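Local structure of adenylyl-sulfate kinase 1, chloroplastic (Arabidopsis thaliana, 3UIE) at residues A[22-26]-A[196-200]; A[26-32]-A[100-106]; A[56-60]-A[89-93]; A[79-83]-A[106-112]; A[169-173]-A[187-191]. The protein phosphorylates adenosine 5'-phosphosulfate at the expense of ATP, making the activated sulfate 3'-phosphoadenylyl sulfate in the chloroplast as a disulfide-linked homodimer. All blocks are in the same frame, centred on the assembly; numbering follows the deposited sequence. Where two conformers were deposited one is given.

Interaction 1. Residues A[22-26]-A[196-200]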
# COMPACT_ATOMS: atom_id res chain seq x y z
N ASP A 22 -7.56 -10.44 -14.74
CA ASP A 22 -8.98 -10.62 -15.07
C ASP A 22 -9.94 -10.15 -13.96
O ASP A 22 -10.86 -10.88 -13.55
CB ASP A 22 -9.29 -12.06 -15.48
CG ASP A 22 -10.64 -12.19 -16.19
OD1 ASP A 22 -11.17 -11.18 -16.70
OD2 ASP A 22 -11.17 -13.32 -16.24
N GLN A 23 -9.72 -8.94 -13.47
CA GLN A 23 -10.61 -8.31 -12.49
C GLN A 23 -10.35 -6.81 -12.53
O GLN A 23 -9.42 -6.36 -13.20
CB GLN A 23 -10.34 -8.81 -11.08
CG GLN A 23 -8.91 -8.46 -10.59
CD GLN A 23 -8.56 -9.16 -9.29
OE1 GLN A 23 -8.72 -10.38 -9.17
NE2 GLN A 23 -8.05 -8.41 -8.32
N LYS A 24 -11.17 -6.05 -11.81
CA LYS A 24 -10.98 -4.61 -11.72
C LYS A 24 -10.56 -4.21 -10.31
O LYS A 24 -11.14 -4.68 -9.32
CB LYS A 24 -12.26 -3.87 -12.13
CG LYS A 24 -12.55 -4.03 -13.61
CD LYS A 24 -13.70 -3.17 -14.06
CE LYS A 24 -14.03 -3.43 -15.52
NZ LYS A 24 -14.61 -4.78 -15.73
N GLY A 25 -9.54 -3.36 -10.22
CA GLY A 25 -9.07 -2.86 -8.95
C GLY A 25 -10.16 -2.02 -8.32
O GLY A 25 -10.88 -1.30 -9.02
N CYS A 26 -10.31 -2.10 -7.01
CA CYS A 26 -11.34 -1.32 -6.34
C CYS A 26 -11.06 -1.31 -4.86
O CYS A 26 -10.18 -2.02 -4.39
CB CYS A 26 -12.74 -1.87 -6.64
SG CYS A 26 -12.96 -3.63 -6.24
N GLY A 196 -19.47 -5.72 -12.39
CA GLY A 196 -18.45 -6.01 -13.38
C GLY A 196 -17.02 -5.98 -12.87
O GLY A 196 -16.08 -5.96 -13.66
N TYR A 197 -16.84 -5.99 -11.54
CA TYR A 197 -15.51 -5.91 -10.95
C TYR A 197 -14.74 -7.24 -10.96
O TYR A 197 -13.54 -7.26 -10.67
CB TYR A 197 -15.59 -5.34 -9.52
CG TYR A 197 -15.76 -3.84 -9.52
CD1 TYR A 197 -14.93 -3.04 -10.29
CD2 TYR A 197 -16.78 -3.22 -8.81
CE1 TYR A 197 -15.08 -1.68 -10.34
CE2 TYR A 197 -16.94 -1.85 -8.84
CZ TYR A 197 -16.08 -1.08 -9.61
OH TYR A 197 -16.21 0.28 -9.68
N LEU A 198 -15.41 -8.33 -11.32
CA LEU A 198 -14.77 -9.64 -11.26
C LEU A 198 -14.32 -10.13 -12.63
O LEU A 198 -14.08 -11.32 -12.82
CB LEU A 198 -15.67 -10.66 -10.56
CG LEU A 198 -16.22 -10.19 -9.22
CD1 LEU A 198 -16.93 -11.32 -8.50
CD2 LEU A 198 -15.08 -9.64 -8.34
N GLN A 199 -14.20 -9.21 -13.58
CA GLN A 199 -13.63 -9.53 -14.88
C GLN A 199 -12.94 -8.28 -15.39
O GLN A 199 -13.31 -7.17 -15.02
CB GLN A 199 -14.74 -9.92 -15.85
CG GLN A 199 -15.61 -8.74 -16.23
CD GLN A 199 -16.83 -9.13 -17.03
OE1 GLN A 199 -17.23 -10.30 -17.06
NE2 GLN A 199 -17.45 -8.15 -17.68
N ALA A 200 -11.92 -8.46 -16.23
CA ALA A 200 -11.24 -7.31 -16.82
C ALA A 200 -12.23 -6.50 -17.65
O ALA A 200 -12.21 -5.27 -17.66
CB ALA A 200 -10.09 -7.78 -17.67
OXT ALA A 200 -13.07 -7.08 -18.34
O HOH W 1 -15.53 -5.07 -18.56
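K24 and Y197 meet with their side chains at about a right angle, the methylene CB of K24 lying in the plane of the tyrosine ring at its edge, 3.3 Å from Y197 CD1. Beyond CB the lysine runs along the C-terminal turn and bends only at its last torsion (chi4 69°), which carries NZ in among backbone carbonyls: NZ bonds G196 O at 2.8 Å and Q199 O at 2.8 Å, more weakly A200 O. One face of the Y197 ring is turned to C26, whose SG stands 4.6 Å from the ring centroid, a sulfur-aromatic contact at some distance above the face; the phenol OH bonds G122 O and D123. The backbones are tied as well, K24 N to Y197 O at 2.9 Å. At the far end D22 OD1 takes the A200 N-H at 2.9 Å on its anti side, nearly straight at 173°. G196 ends helix 181-195 in a Schellman motif and opens the type I turn to Q199, which brings the G196 and Q199 carbonyls to NZ. A water links K24 NZ to A200 OXT, 3.8 Å from NZ in a long salt bridge, so the lysine probably offsets the charge of the C-terminal carboxylate.

Interaction 2. Residues A[26-32]-A[100-106]. With ADX (adenosine-5'-phosphosulfate), chain D.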
# COMPACT_ATOMS: atom_id res chain seq x y z
N CYS A 26 -10.31 -2.10 -7.01
CA CYS A 26 -11.34 -1.32 -6.34
C CYS A 26 -11.06 -1.31 -4.86
O CYS A 26 -10.18 -2.02 -4.39
CB CYS A 26 -12.74 -1.87 -6.64
SG CYS A 26 -12.96 -3.63 -6.24
N VAL A 27 -11.80 -0.48 -4.13
CA VAL A 27 -11.68 -0.44 -2.68
C VAL A 27 -13.02 -0.82 -2.07
O VAL A 27 -14.03 -0.19 -2.38
CB VAL A 27 -11.34 0.98 -2.21
CG1 VAL A 27 -11.29 1.03 -0.68
CG2 VAL A 27 -10.00 1.45 -2.83
N ILE A 28 -13.04 -1.85 -1.22
CA ILE A 28 -14.23 -2.23 -0.47
C ILE A 28 -14.01 -1.70 0.93
O ILE A 28 -13.21 -2.25 1.68
CB ILE A 28 -14.43 -3.76 -0.43
CG1 ILE A 28 -14.31 -4.39 -1.82
CG2 ILE A 28 -15.78 -4.12 0.21
CD1 ILE A 28 -15.10 -3.72 -2.90
N TRP A 29 -14.69 -0.62 1.27
CA TRP A 29 -14.45 0.07 2.53
C TRP A 29 -15.46 -0.39 3.58
O TRP A 29 -16.64 0.01 3.53
CB TRP A 29 -14.49 1.60 2.34
CG TRP A 29 -14.03 2.30 3.57
CD1 TRP A 29 -14.75 2.51 4.72
CD2 TRP A 29 -12.71 2.80 3.82
NE1 TRP A 29 -13.96 3.13 5.66
CE2 TRP A 29 -12.71 3.32 5.14
CE3 TRP A 29 -11.54 2.88 3.06
CZ2 TRP A 29 -11.58 3.91 5.70
CZ3 TRP A 29 -10.42 3.47 3.63
CH2 TRP A 29 -10.45 3.97 4.93
N VAL A 30 -15.02 -1.24 4.51
CA VAL A 30 -15.90 -1.80 5.54
C VAL A 30 -15.79 -1.02 6.85
O VAL A 30 -14.73 -1.02 7.50
CB VAL A 30 -15.58 -3.29 5.80
CG1 VAL A 30 -16.63 -3.90 6.74
CG2 VAL A 30 -15.52 -4.06 4.50
N THR A 31 -16.88 -0.36 7.23
CA THR A 31 -16.92 0.49 8.42
C THR A 31 -17.99 0.02 9.42
O THR A 31 -18.98 -0.60 9.06
CB THR A 31 -17.15 1.97 8.02
OG1 THR A 31 -17.21 2.79 9.19
CG2 THR A 31 -18.46 2.11 7.23
N GLY A 32 -17.77 0.29 10.70
CA GLY A 32 -18.75 -0.07 11.70
C GLY A 32 -18.12 -0.06 13.08
O GLY A 32 -16.90 -0.00 13.20
N CYS A 100 -9.17 -4.32 -2.95
CA CYS A 100 -8.64 -3.97 -1.63
C CYS A 100 -9.76 -3.83 -0.62
O CYS A 100 -10.64 -2.99 -0.79
CB CYS A 100 -7.84 -2.66 -1.73
SG CYS A 100 -7.00 -2.23 -0.19
N ILE A 101 -9.73 -4.65 0.43
CA ILE A 101 -10.77 -4.61 1.45
C ILE A 101 -10.23 -3.89 2.68
O ILE A 101 -9.31 -4.38 3.32
CB ILE A 101 -11.18 -6.03 1.86
CG1 ILE A 101 -11.61 -6.83 0.62
CG2 ILE A 101 -12.29 -5.99 2.94
CD1 ILE A 101 -11.66 -8.33 0.86
N ALA A 102 -10.78 -2.72 2.98
CA ALA A 102 -10.33 -1.97 4.14
C ALA A 102 -11.31 -2.19 5.27
O ALA A 102 -12.51 -1.95 5.12
CB ALA A 102 -10.19 -0.49 3.81
N SER A 103 -10.82 -2.64 6.41
CA SER A 103 -11.68 -2.97 7.56
C SER A 103 -11.24 -2.17 8.78
O SER A 103 -10.36 -2.61 9.50
CB SER A 103 -11.60 -4.47 7.85
OG SER A 103 -12.23 -4.83 9.07
N LEU A 104 -11.82 -0.99 8.97
CA LEU A 104 -11.42 -0.07 10.02
C LEU A 104 -12.71 0.48 10.60
O LEU A 104 -13.68 0.66 9.87
CB LEU A 104 -10.68 1.12 9.41
CG LEU A 104 -9.18 1.31 9.25
CD1 LEU A 104 -8.60 0.35 8.22
CD2 LEU A 104 -8.94 2.75 8.82
N ILE A 105 -12.72 0.78 11.90
CA ILE A 105 -13.90 1.42 12.49
C ILE A 105 -14.27 2.66 11.70
O ILE A 105 -15.44 2.88 11.37
CB ILE A 105 -13.68 1.78 13.99
CG1 ILE A 105 -13.48 0.50 14.81
CG2 ILE A 105 -14.88 2.57 14.53
CD1 ILE A 105 -13.17 0.76 16.28
N SER A 106 -13.25 3.46 11.37
CA SER A 106 -13.41 4.69 10.56
C SER A 106 -14.69 5.46 10.89
O SER A 106 -15.58 5.57 10.05
CB SER A 106 -13.31 4.39 9.06
OG SER A 106 -14.09 3.26 8.69
SB ADX D . -10.15 3.86 13.71
O1B ADX D . -8.94 4.63 13.73
O2B ADX D . -11.21 4.63 14.41
O3B ADX D . -10.61 3.61 12.33
PA ADX D . -9.23 1.25 13.93
O1A ADX D . -7.98 1.63 13.17
O2A ADX D . -10.12 0.32 13.14
O3A ADX D . -9.99 2.56 14.45
O5' ADX D . -8.75 0.54 15.26
C5' ADX D . -9.68 -0.15 16.03
C4' ADX D . -9.15 -1.19 16.88
O4' ADX D . -8.31 -0.60 17.86
C3' ADX D . -10.27 -1.86 17.59
O3' ADX D . -10.22 -3.22 17.31
C2' ADX D . -10.01 -1.72 18.96
O2' ADX D . -9.70 -3.00 19.41
C1' ADX D . -8.79 -0.91 19.14
N9 ADX D . -9.01 0.24 19.97
C8 ADX D . -8.20 0.66 20.97
N7 ADX D . -8.69 1.81 21.47
C5 ADX D . -9.82 2.12 20.78
C6 ADX D . -10.75 3.17 20.85
N6 ADX D . -10.57 4.22 21.81
N1 ADX D . -11.81 3.19 20.00
C2 ADX D . -11.97 2.21 19.10
N3 ADX D . -11.09 1.19 19.01
C4 ADX D . -10.02 1.12 19.83
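W29 lays its indole over A102 and reaches S106 with NE1, a course set at CB by chi1 (-171°), which turns the ring from its own backbone nitrogen. CE3 lies 3.7 Å from A102 CB, and the methyl sits over the face of the six-membered ring, offset toward its rim, as a CH-pi contact. CZ2 approaches L104 CD2 at 4.2 Å, and at the pyrrole edge NE1 donates to S106 OG at 3.0 Å. Beneath the ring, strands 26-31 and 99-103 are parallel central neighbours in the P-loop kinase sheet, joined by bonds such as I28 N to C100 O (2.7 Å) and V30 N to A102 O (2.7 Å). Strand 26-31 leads into the P-loop at G32. S106, the phosphoserine position by similarity, also sends OG to L104 O, while T31 OG1 donates to I105 O at 2.8 Å. With W29 and T31 of strand 26-31 bonded to this turn, its amides face adenosine-5'-phosphosulfate: I105 N bonds O2A at 2.9 Å, S106 N bonds O3B at 2.8 Å.

Interaction 3. Residues A[56-60]-A[89-93]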
# COMPACT_ATOMS: atom_id res chain seq x y z
N CYS A 56 -7.43 -10.46 -3.75
CA CYS A 56 -7.85 -9.44 -2.78
C CYS A 56 -6.74 -9.22 -1.77
O CYS A 56 -5.89 -10.08 -1.59
CB CYS A 56 -9.08 -9.90 -2.00
SG CYS A 56 -10.51 -10.22 -2.99
N TYR A 57 -6.77 -8.09 -1.10
CA TYR A 57 -5.85 -7.87 0.01
C TYR A 57 -6.56 -7.04 1.08
O TYR A 57 -7.15 -6.02 0.76
CB TYR A 57 -4.58 -7.16 -0.45
CG TYR A 57 -3.54 -7.24 0.63
CD1 TYR A 57 -2.87 -8.44 0.89
CD2 TYR A 57 -3.26 -6.14 1.44
CE1 TYR A 57 -1.93 -8.52 1.92
CE2 TYR A 57 -2.34 -6.22 2.46
CZ TYR A 57 -1.68 -7.40 2.69
OH TYR A 57 -0.76 -7.47 3.72
N ILE A 58 -6.48 -7.47 2.34
CA ILE A 58 -7.18 -6.81 3.43
C ILE A 58 -6.28 -5.84 4.17
O ILE A 58 -5.21 -6.22 4.65
CB ILE A 58 -7.72 -7.85 4.45
CG1 ILE A 58 -8.72 -8.79 3.77
CG2 ILE A 58 -8.39 -7.15 5.65
CD1 ILE A 58 -9.15 -9.96 4.67
N LEU A 59 -6.70 -4.58 4.25
CA LEU A 59 -6.07 -3.61 5.12
C LEU A 59 -6.91 -3.47 6.38
O LEU A 59 -7.91 -2.75 6.40
CB LEU A 59 -5.98 -2.24 4.43
CG LEU A 59 -5.19 -2.18 3.13
CD1 LEU A 59 -5.23 -0.77 2.53
CD2 LEU A 59 -3.75 -2.65 3.37
N ASP A 60 -6.51 -4.15 7.44
CA ASP A 60 -7.27 -4.13 8.68
C ASP A 60 -6.71 -3.11 9.66
O ASP A 60 -5.49 -3.04 9.88
CB ASP A 60 -7.29 -5.52 9.31
CG ASP A 60 -8.20 -5.59 10.51
OD1 ASP A 60 -9.42 -5.77 10.31
OD2 ASP A 60 -7.71 -5.46 11.65
N VAL A 89 -3.48 4.24 0.76
CA VAL A 89 -2.90 2.93 0.45
C VAL A 89 -3.89 2.06 -0.33
O VAL A 89 -3.51 1.38 -1.28
CB VAL A 89 -2.42 2.23 1.71
CG1 VAL A 89 -1.98 0.79 1.38
CG2 VAL A 89 -1.26 3.02 2.33
N ALA A 90 -5.16 2.11 0.07
CA ALA A 90 -6.20 1.38 -0.65
C ALA A 90 -6.26 1.82 -2.11
O ALA A 90 -6.47 1.01 -3.01
CB ALA A 90 -7.55 1.61 0.02
N LYS A 91 -6.08 3.11 -2.35
CA LYS A 91 -6.08 3.64 -3.70
C LYS A 91 -4.92 3.05 -4.50
O LYS A 91 -5.08 2.72 -5.68
CB LYS A 91 -5.98 5.16 -3.67
CG LYS A 91 -5.77 5.78 -5.03
CD LYS A 91 -5.85 7.27 -4.94
CE LYS A 91 -5.66 7.92 -6.29
NZ LYS A 91 -5.81 9.40 -6.20
N LEU A 92 -3.75 2.91 -3.88
CA LEU A 92 -2.61 2.30 -4.55
C LEU A 92 -2.89 0.83 -4.90
O LEU A 92 -2.58 0.37 -6.01
CB LEU A 92 -1.34 2.41 -3.69
CG LEU A 92 -0.89 3.82 -3.32
CD1 LEU A 92 0.25 3.78 -2.31
CD2 LEU A 92 -0.47 4.60 -4.57
N PHE A 93 -3.50 0.10 -3.97
CA PHE A 93 -3.85 -1.28 -4.26
C PHE A 93 -4.86 -1.41 -5.39
O PHE A 93 -4.76 -2.31 -6.24
CB PHE A 93 -4.37 -2.00 -3.01
CG PHE A 93 -3.28 -2.61 -2.17
CD1 PHE A 93 -2.82 -3.89 -2.42
CD2 PHE A 93 -2.69 -1.89 -1.15
CE1 PHE A 93 -1.81 -4.45 -1.66
CE2 PHE A 93 -1.67 -2.45 -0.38
CZ PHE A 93 -1.24 -3.73 -0.63
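Helix 76-95 packs on one face of the parallel sheet of this P-loop kinase, and here it lies against strand 56-60, an outermost strand within the chain. Strand and helix run antiparallel, their short axes 10.2 Å apart, and the side chains meet through apolar atoms, with no hydrogen bond across. Y57 and F93 turn their rings nearly parallel, planes 5° apart, but slid so far that they barely overlap: the centroids are 5.2 Å apart and Y57 CD2 comes to 3.8 Å from F93 CZ. L59 splits its two methyls over one helical turn. Its CD1 reaches V89 CG1 at 3.8 Å and A90 CB at 4.2 Å, while CD2 approaches F93 CE2 at 4.3 Å. The phenol OH of Y57 leaves the pair and bonds D95 of the second subunit, whose F93 stacks on F93 of this chain and whose V89 packs on V89, placing the pair at the dimer interface. Toward the sheet interior, L59, A90 and F93 all lean on C100 of strand 99-103, the next strand; helix 38-51 packs against C56 and I58 of strand 56-60.

Interaction 4. Residues A[79-83]-A[106-112]. With ADX (adenosine-5'-phosphosulfate), chain D.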
# COMPACT_ATOMS: atom_id res chain seq x y z
N ARG A 79 -7.20 9.39 14.49
CA ARG A 79 -8.17 8.56 13.76
C ARG A 79 -8.32 9.07 12.32
O ARG A 79 -8.36 8.29 11.38
CB ARG A 79 -9.53 8.54 14.45
CG ARG A 79 -9.59 7.73 15.74
CD ARG A 79 -11.04 7.57 16.20
NE ARG A 79 -11.17 7.21 17.61
CZ ARG A 79 -11.58 6.02 18.04
NH1 ARG A 79 -11.89 5.06 17.18
NH2 ARG A 79 -11.69 5.80 19.35
N ALA A 80 -8.41 10.39 12.17
CA ALA A 80 -8.51 10.99 10.84
C ALA A 80 -7.27 10.66 9.98
O ALA A 80 -7.39 10.32 8.80
CB ALA A 80 -8.71 12.50 10.94
N GLU A 81 -6.08 10.78 10.57
CA GLU A 81 -4.85 10.46 9.85
C GLU A 81 -4.77 8.96 9.53
O GLU A 81 -4.35 8.58 8.44
CB GLU A 81 -3.62 10.89 10.67
CG GLU A 81 -2.29 10.59 10.00
CD GLU A 81 -2.07 11.36 8.71
OE1 GLU A 81 -2.93 12.19 8.32
OE2 GLU A 81 -1.01 11.14 8.09
N ASN A 82 -5.20 8.13 10.47
CA ASN A 82 -5.27 6.69 10.26
C ASN A 82 -6.11 6.38 9.02
O ASN A 82 -5.70 5.64 8.14
CB ASN A 82 -5.88 6.02 11.49
CG ASN A 82 -5.93 4.51 11.38
OD1 ASN A 82 -4.94 3.86 11.03
ND2 ASN A 82 -7.09 3.94 11.68
N ILE A 83 -7.31 6.95 8.98
CA ILE A 83 -8.25 6.74 7.87
C ILE A 83 -7.67 7.30 6.58
O ILE A 83 -7.74 6.68 5.52
CB ILE A 83 -9.61 7.44 8.17
CG1 ILE A 83 -10.30 6.78 9.37
CG2 ILE A 83 -10.50 7.45 6.93
CD1 ILE A 83 -11.41 7.66 10.01
N SER A 106 -13.25 3.46 11.37
CA SER A 106 -13.41 4.69 10.56
C SER A 106 -14.69 5.46 10.89
O SER A 106 -15.58 5.57 10.05
CB SER A 106 -13.31 4.39 9.06
OG SER A 106 -14.09 3.26 8.69
N PRO A 107 -14.78 5.99 12.12
CA PRO A 107 -16.05 6.49 12.66
C PRO A 107 -16.54 7.80 12.03
O PRO A 107 -17.73 8.06 12.10
CB PRO A 107 -15.73 6.70 14.14
CG PRO A 107 -14.26 6.97 14.16
CD PRO A 107 -13.67 6.10 13.09
N TYR A 108 -15.66 8.59 11.44
CA TYR A 108 -16.01 9.93 10.99
C TYR A 108 -16.39 9.96 9.51
O TYR A 108 -15.64 9.54 8.63
CB TYR A 108 -14.86 10.90 11.27
CG TYR A 108 -14.34 10.82 12.69
CD1 TYR A 108 -15.20 10.63 13.77
CD2 TYR A 108 -12.98 10.91 12.95
CE1 TYR A 108 -14.71 10.55 15.08
CE2 TYR A 108 -12.48 10.83 14.24
CZ TYR A 108 -13.34 10.65 15.30
OH TYR A 108 -12.82 10.57 16.57
N ARG A 109 -17.58 10.49 9.26
CA ARG A 109 -18.18 10.54 7.93
C ARG A 109 -17.30 11.35 6.98
O ARG A 109 -17.02 10.93 5.85
CB ARG A 109 -19.57 11.18 8.09
CG ARG A 109 -20.51 11.07 6.92
CD ARG A 109 -21.91 11.61 7.32
NE ARG A 109 -22.61 10.68 8.19
CZ ARG A 109 -23.21 11.00 9.34
NH1 ARG A 109 -23.21 12.24 9.79
NH2 ARG A 109 -23.82 10.06 10.04
N THR A 110 -16.85 12.51 7.44
CA THR A 110 -16.01 13.38 6.62
C THR A 110 -14.74 12.67 6.17
O THR A 110 -14.26 12.88 5.04
CB THR A 110 -15.64 14.69 7.37
OG1 THR A 110 -14.94 15.58 6.49
CG2 THR A 110 -14.78 14.40 8.60
N ASP A 111 -14.16 11.84 7.03
CA ASP A 111 -12.92 11.16 6.68
C ASP A 111 -13.15 9.99 5.73
O ASP A 111 -12.36 9.80 4.81
CB ASP A 111 -12.17 10.71 7.93
CG ASP A 111 -11.75 11.87 8.79
OD1 ASP A 111 -11.20 12.85 8.24
OD2 ASP A 111 -11.99 11.82 10.02
N ARG A 112 -14.22 9.22 5.93
CA ARG A 112 -14.55 8.20 4.94
C ARG A 112 -14.90 8.82 3.59
O ARG A 112 -14.53 8.28 2.55
CB ARG A 112 -15.70 7.28 5.39
CG ARG A 112 -15.44 6.53 6.68
CD ARG A 112 -16.52 5.44 6.87
NE ARG A 112 -17.88 6.01 6.77
CZ ARG A 112 -18.57 6.46 7.81
NH1 ARG A 112 -18.06 6.41 9.04
NH2 ARG A 112 -19.79 6.97 7.62
SB ADX D . -10.15 3.86 13.71
O1B ADX D . -8.94 4.63 13.73
O2B ADX D . -11.21 4.63 14.41
O3B ADX D . -10.61 3.61 12.33
PA ADX D . -9.23 1.25 13.93
O1A ADX D . -7.98 1.63 13.17
O2A ADX D . -10.12 0.32 13.14
O3A ADX D . -9.99 2.56 14.45
O5' ADX D . -8.75 0.54 15.26
C5' ADX D . -9.68 -0.15 16.03
C4' ADX D . -9.15 -1.19 16.88
O4' ADX D . -8.31 -0.60 17.86
C3' ADX D . -10.27 -1.86 17.59
O3' ADX D . -10.22 -3.22 17.31
C2' ADX D . -10.01 -1.72 18.96
O2' ADX D . -9.70 -3.00 19.41
C1' ADX D . -8.79 -0.91 19.14
N9 ADX D . -9.01 0.24 19.97
C8 ADX D . -8.20 0.66 20.97
N7 ADX D . -8.69 1.81 21.47
C5 ADX D . -9.82 2.12 20.78
C6 ADX D . -10.75 3.17 20.85
N6 ADX D . -10.57 4.22 21.81
N1 ADX D . -11.81 3.19 20.00
C2 ADX D . -11.97 2.21 19.10
N3 ADX D . -11.09 1.19 19.01
C4 ADX D . -10.02 1.12 19.83
O HOH W 2 -9.17 11.90 7.00
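Helix 76-95 approaches the loop and first turn of helix 109-117 with CA atoms 6.1 Å apart at A80 and D111, and no direct hydrogen bond joins the two segments. I83 fills the middle: its CD1 lies 3.6 Å from S106 CA and 3.8 Å from D111 CB, and CG2 leans on the D111 backbone carbonyl. The carboxylate of D111 rests by A80, OD2 at 3.5 Å from the methyl CB, while a water bridges D111 OD1 to A80 O. R79 stretches out from CG to NE; the R79 and Y108 side chains cross at about a right angle, with guanidinium and ring planes 66° apart. R79 CD comes to 3.5 Å from Y108 OH, which bonds D161. P107 CG lies over one face of that ring and also touches R79 CD. Together these segments form a wall of the adenosine-5'-phosphosulfate pocket. R79 NH1 donates to sulfate O2B at 2.9 Å, and adenine N1 lies at the guanidinium edge, near its plane, beside NH2. Almost one turn on, N82 points ND2 to sulfate O1B at 2.8 Å and more weakly to phosphate O1A; its OD1 bonds N69, which probably fixes the amide's rotation. Behind the pocket R112 NH1 donates to S106 O at 2.8 Å: NH1 lies in the S106 carbonyl plane, and S106 O in the R112 guanidinium plane.

Interaction 5. Residues A[169-173]-A[187-191]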
# COMPACT_ATOMS: atom_id res chain seq x y z
N CYS A 169 -24.44 4.49 1.65
CA CYS A 169 -23.42 3.49 1.32
C CYS A 169 -23.97 2.54 0.27
O CYS A 169 -25.19 2.43 0.10
CB CYS A 169 -22.96 2.74 2.56
SG CYS A 169 -24.24 1.82 3.38
N GLU A 170 -23.06 1.86 -0.43
CA GLU A 170 -23.42 0.95 -1.50
C GLU A 170 -24.04 -0.33 -0.93
O GLU A 170 -24.94 -0.91 -1.53
CB GLU A 170 -22.19 0.59 -2.33
CG GLU A 170 -21.76 1.64 -3.35
CD GLU A 170 -21.16 2.89 -2.72
OE1 GLU A 170 -20.69 2.83 -1.57
OE2 GLU A 170 -21.14 3.95 -3.40
N ILE A 171 -23.55 -0.77 0.22
CA ILE A 171 -24.01 -2.02 0.80
C ILE A 171 -24.15 -1.88 2.31
O ILE A 171 -23.25 -1.37 2.97
CB ILE A 171 -23.03 -3.18 0.53
CG1 ILE A 171 -22.75 -3.33 -0.96
CG2 ILE A 171 -23.58 -4.50 1.06
CD1 ILE A 171 -21.71 -4.44 -1.26
N SER A 172 -25.30 -2.29 2.85
CA SER A 172 -25.49 -2.34 4.29
C SER A 172 -25.69 -3.79 4.72
O SER A 172 -26.50 -4.50 4.14
CB SER A 172 -26.70 -1.50 4.72
OG SER A 172 -26.77 -1.40 6.13
N LEU A 173 -24.95 -4.22 5.75
CA LEU A 173 -24.99 -5.62 6.18
C LEU A 173 -25.33 -5.75 7.65
O LEU A 173 -25.09 -4.83 8.44
CB LEU A 173 -23.64 -6.30 5.91
CG LEU A 173 -23.14 -6.35 4.47
CD1 LEU A 173 -21.70 -6.87 4.47
CD2 LEU A 173 -24.02 -7.25 3.64
N LYS A 187 -23.45 -11.73 -0.57
CA LYS A 187 -24.16 -10.52 -1.01
C LYS A 187 -23.17 -9.51 -1.60
O LYS A 187 -23.45 -8.89 -2.62
CB LYS A 187 -24.94 -9.89 0.15
CG LYS A 187 -26.06 -10.75 0.69
CD LYS A 187 -26.80 -10.05 1.82
CE LYS A 187 -27.99 -10.87 2.30
NZ LYS A 187 -29.03 -10.96 1.23
N VAL A 188 -22.01 -9.35 -0.96
CA VAL A 188 -20.97 -8.49 -1.49
C VAL A 188 -20.43 -9.03 -2.81
O VAL A 188 -20.24 -8.28 -3.74
CB VAL A 188 -19.82 -8.26 -0.47
CG1 VAL A 188 -18.74 -7.38 -1.08
CG2 VAL A 188 -20.39 -7.62 0.79
N VAL A 189 -20.20 -10.33 -2.89
CA VAL A 189 -19.62 -10.87 -4.12
C VAL A 189 -20.62 -10.72 -5.27
O VAL A 189 -20.25 -10.35 -6.38
CB VAL A 189 -19.23 -12.36 -3.96
CG1 VAL A 189 -19.01 -13.01 -5.33
CG2 VAL A 189 -17.96 -12.48 -3.11
N GLY A 190 -21.89 -11.00 -4.99
CA GLY A 190 -22.93 -10.82 -5.99
C GLY A 190 -22.97 -9.40 -6.50
O GLY A 190 -23.14 -9.17 -7.69
N TYR A 191 -22.82 -8.44 -5.60
CA TYR A 191 -22.81 -7.04 -5.98
C TYR A 191 -21.60 -6.73 -6.87
O TYR A 191 -21.74 -6.10 -7.93
CB TYR A 191 -22.82 -6.16 -4.72
CG TYR A 191 -22.71 -4.67 -4.98
CD1 TYR A 191 -23.84 -3.85 -4.99
CD2 TYR A 191 -21.47 -4.09 -5.19
CE1 TYR A 191 -23.73 -2.48 -5.23
CE2 TYR A 191 -21.34 -2.73 -5.43
CZ TYR A 191 -22.46 -1.93 -5.44
OH TYR A 191 -22.30 -0.59 -5.67
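The carboxylate of E170 is gripped from outside the contact, OE1 by the backbone N of E126 and OE2 by R116 in a salt bridge, while its methylenes face Y191. A bend at chi2 (71°) swings the carboxylate away, its plane 72° from that of the ring. CG lies 3.3 Å from Y191 OH. I171 comes over one face of the same ring, its CD1 4.2 Å from the centroid in a CH-pi contact that is offset toward the rim near CG. Strand 171-173 is an outermost strand of the parallel sheet within this chain, and helix 181-195 runs antiparallel to it, 10.2 Å away between the short axes, as the last helix packed on this side of the P-loop kinase core. V188 fits between two strand residues: its CG2 is 4.0 Å from I171 CD1 and likewise 4.0 Å from L173 CD1, with L173 crossing it at about a right angle. L173 and V188 also pack on helix 38-51, through L41 and L45 respectively.

How the interactions relate
Interaction 2 lies at the centre of the chain; interactions 3 and 5 reach the same sheet, interaction 4 lies beside its substrate end and interaction 1 joins loops at the far end. Interaction 3 touches interaction 2 along strand 99-103, where L59 N lies 2.8 Å from I101 O in a probable hydrogen bond. Interaction 4 shares S106 with interaction 2, and both bind adenosine-5'-phosphosulfate; their centres are 11 Å apart. Helix 76-95 serves interactions 3 and 4, linking dimer interface to substrate pocket. Interaction 1 shares C26 with interaction 2 but sits about 27 Å between centres from interaction 4. Interaction 5 touches it where L198 packs on V189, and the L173 side chain lies about 8 Å from the bound ATP analogue.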